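Glucosamine 6-phosphate N-acetyltransferase (Arabidopsis thaliana, PDB 3T90) transfers the acetyl group of acetyl-CoA to the amino group of D-glucosamine 6-phosphate, a step in UDP-N-acetylglucosamine biosynthesis. Local coordinates at residues R8-S13 / K17-L22. Numbering follows the deposited sequence.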
# COMPACT_ATOMS: atom_id res chain seq x y z
N ARG A 8 4.97 -7.95 -20.01
CA ARG A 8 3.97 -8.99 -19.66
C ARG A 8 3.85 -9.10 -18.11
O ARG A 8 4.42 -8.27 -17.38
CB ARG A 8 4.45 -10.36 -20.23
CG ARG A 8 5.88 -10.74 -19.78
CD ARG A 8 6.21 -12.21 -20.29
NE ARG A 8 7.58 -12.53 -20.04
CZ ARG A 8 7.95 -13.07 -18.86
NH1 ARG A 8 7.06 -13.17 -17.85
NH2 ARG A 8 9.23 -13.40 -18.71
N LYS A 9 3.09 -10.06 -17.61
CA LYS A 9 3.08 -10.30 -16.16
C LYS A 9 4.09 -11.29 -15.76
O LYS A 9 4.57 -12.13 -16.56
CB LYS A 9 1.69 -10.76 -15.76
CG LYS A 9 0.62 -9.61 -15.92
CD LYS A 9 -0.75 -10.20 -15.69
CE LYS A 9 -1.83 -9.20 -16.14
NZ LYS A 9 -1.89 -9.02 -17.63
N LEU A 10 4.50 -11.25 -14.48
CA LEU A 10 5.36 -12.28 -13.93
C LEU A 10 4.78 -13.68 -14.12
O LEU A 10 3.59 -13.92 -13.91
CB LEU A 10 5.54 -11.97 -12.45
CG LEU A 10 6.52 -12.87 -11.66
CD1 LEU A 10 8.03 -12.49 -12.09
CD2 LEU A 10 6.27 -12.72 -10.19
N GLU A 11 5.66 -14.64 -14.49
CA GLU A 11 5.26 -16.02 -14.62
C GLU A 11 6.10 -16.90 -13.72
O GLU A 11 7.22 -16.50 -13.28
CB GLU A 11 5.41 -16.45 -16.11
CG GLU A 11 4.49 -15.66 -17.05
CD GLU A 11 2.99 -15.97 -16.81
OE1 GLU A 11 2.68 -17.15 -16.58
OE2 GLU A 11 2.10 -15.06 -16.75
N ILE A 12 5.62 -18.13 -13.47
CA ILE A 12 6.34 -18.97 -12.46
C ILE A 12 7.75 -19.34 -12.95
O ILE A 12 8.68 -19.44 -12.12
CB ILE A 12 5.47 -20.16 -12.03
CG1 ILE A 12 5.96 -20.69 -10.62
CG2 ILE A 12 5.45 -21.21 -13.10
CD1 ILE A 12 4.88 -21.53 -9.80
N SER A 13 7.97 -19.36 -14.25
CA SER A 13 9.30 -19.66 -14.81
C SER A 13 10.27 -18.55 -14.68
O SER A 13 11.43 -18.72 -15.04
CB SER A 13 9.17 -20.13 -16.26
OG SER A 13 8.34 -19.25 -16.95
N LYS A 17 14.97 -16.48 -14.71
CA LYS A 17 15.29 -15.41 -15.64
C LYS A 17 15.80 -14.18 -14.92
O LYS A 17 15.68 -13.07 -15.43
CB LYS A 17 14.03 -15.10 -16.47
CG LYS A 17 13.62 -16.22 -17.47
CD LYS A 17 12.47 -15.74 -18.39
CE LYS A 17 12.21 -16.90 -19.31
NZ LYS A 17 11.05 -16.54 -20.16
N GLY A 18 16.36 -14.34 -13.74
CA GLY A 18 16.99 -13.21 -13.07
C GLY A 18 16.04 -12.20 -12.43
O GLY A 18 16.48 -11.04 -12.17
N PHE A 19 14.82 -12.66 -12.17
CA PHE A 19 13.84 -11.78 -11.42
C PHE A 19 14.31 -11.37 -10.02
O PHE A 19 14.33 -10.17 -9.71
CB PHE A 19 12.48 -12.46 -11.43
CG PHE A 19 11.44 -11.68 -10.67
CD1 PHE A 19 10.94 -10.46 -11.16
CD2 PHE A 19 10.98 -12.17 -9.49
CE1 PHE A 19 9.95 -9.80 -10.44
CE2 PHE A 19 10.00 -11.49 -8.76
CZ PHE A 19 9.51 -10.30 -9.26
N ILE A 20 14.69 -12.31 -9.18
CA ILE A 20 15.10 -11.98 -7.84
C ILE A 20 16.42 -11.18 -7.90
O ILE A 20 16.56 -10.15 -7.21
CB ILE A 20 15.27 -13.27 -7.00
CG1 ILE A 20 13.91 -14.02 -6.95
CG2 ILE A 20 15.85 -12.96 -5.56
CD1 ILE A 20 12.83 -13.17 -6.18
N GLU A 21 17.32 -11.57 -8.80
CA GLU A 21 18.57 -10.79 -9.00
C GLU A 21 18.28 -9.33 -9.33
O GLU A 21 18.96 -8.44 -8.78
CB GLU A 21 19.43 -11.45 -10.05
CG GLU A 21 19.91 -12.87 -9.60
CD GLU A 21 19.03 -13.94 -10.22
OE1 GLU A 21 17.76 -13.94 -10.10
OE2 GLU A 21 19.62 -14.85 -10.91
N LEU A 22 17.28 -9.05 -10.18
CA LEU A 22 16.96 -7.67 -10.54
C LEU A 22 16.39 -6.95 -9.32
O LEU A 22 16.75 -5.77 -9.08
CB LEU A 22 15.95 -7.71 -11.67
CG LEU A 22 15.31 -6.37 -11.96
CD1 LEU A 22 16.39 -5.30 -12.38
CD2 LEU A 22 14.19 -6.50 -13.03
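In the connection from the first strand of the GNAT fold, 5-9, to the short helix 19-23, Leu-10 packs on Phe-19. No hydrogen bond joins the two segments; the apolar part of the contact rests on a CH-pi geometry. Leu-10 CD1 sits 3.6 Å from the centroid of the Phe-19 ring and 8° off its normal, so the methyl group lies over the middle of one face. Leu-10 CD1 lies 3.7 Å from Phe-19 CD1 and 4.0 Å from Phe-19 CE2, and the small spread confirms the centring. The ring reaches the leucine because Phe-19 CG lies opposite the backbone N (chi1 178°), following a CB that already heads for segment 8-13. Around this pair, Phe-37 and Val-55 also touch Phe-19, and Phe-76 of the second subunit meets its ring edge-to-face. Were Phe-19 replaced by an alanine, Leu-10 CD1 would probably lose the aromatic face beneath it, and Phe-76 of the second subunit its edge-to-face partner.

Nearer the surface, the extended chain of Lys-17 brings NZ to 3.9 Å from Arg-8 NH2. These like charges are gathered by an anion, since both nitrogens form salt bridges to Glu-57 OE1; Asp-14 OD1 is a further partner of Arg-8 NH2. Arg-8 NH1 donates a bent bond to Lys-9 O (3.0 Å, 133° at the hydrogen), which ties the guanidinium to the carbonyl of the next residue. The whole is a strand-to-helix connection of the GNAT fold, its apolar core reaching the dimer partner.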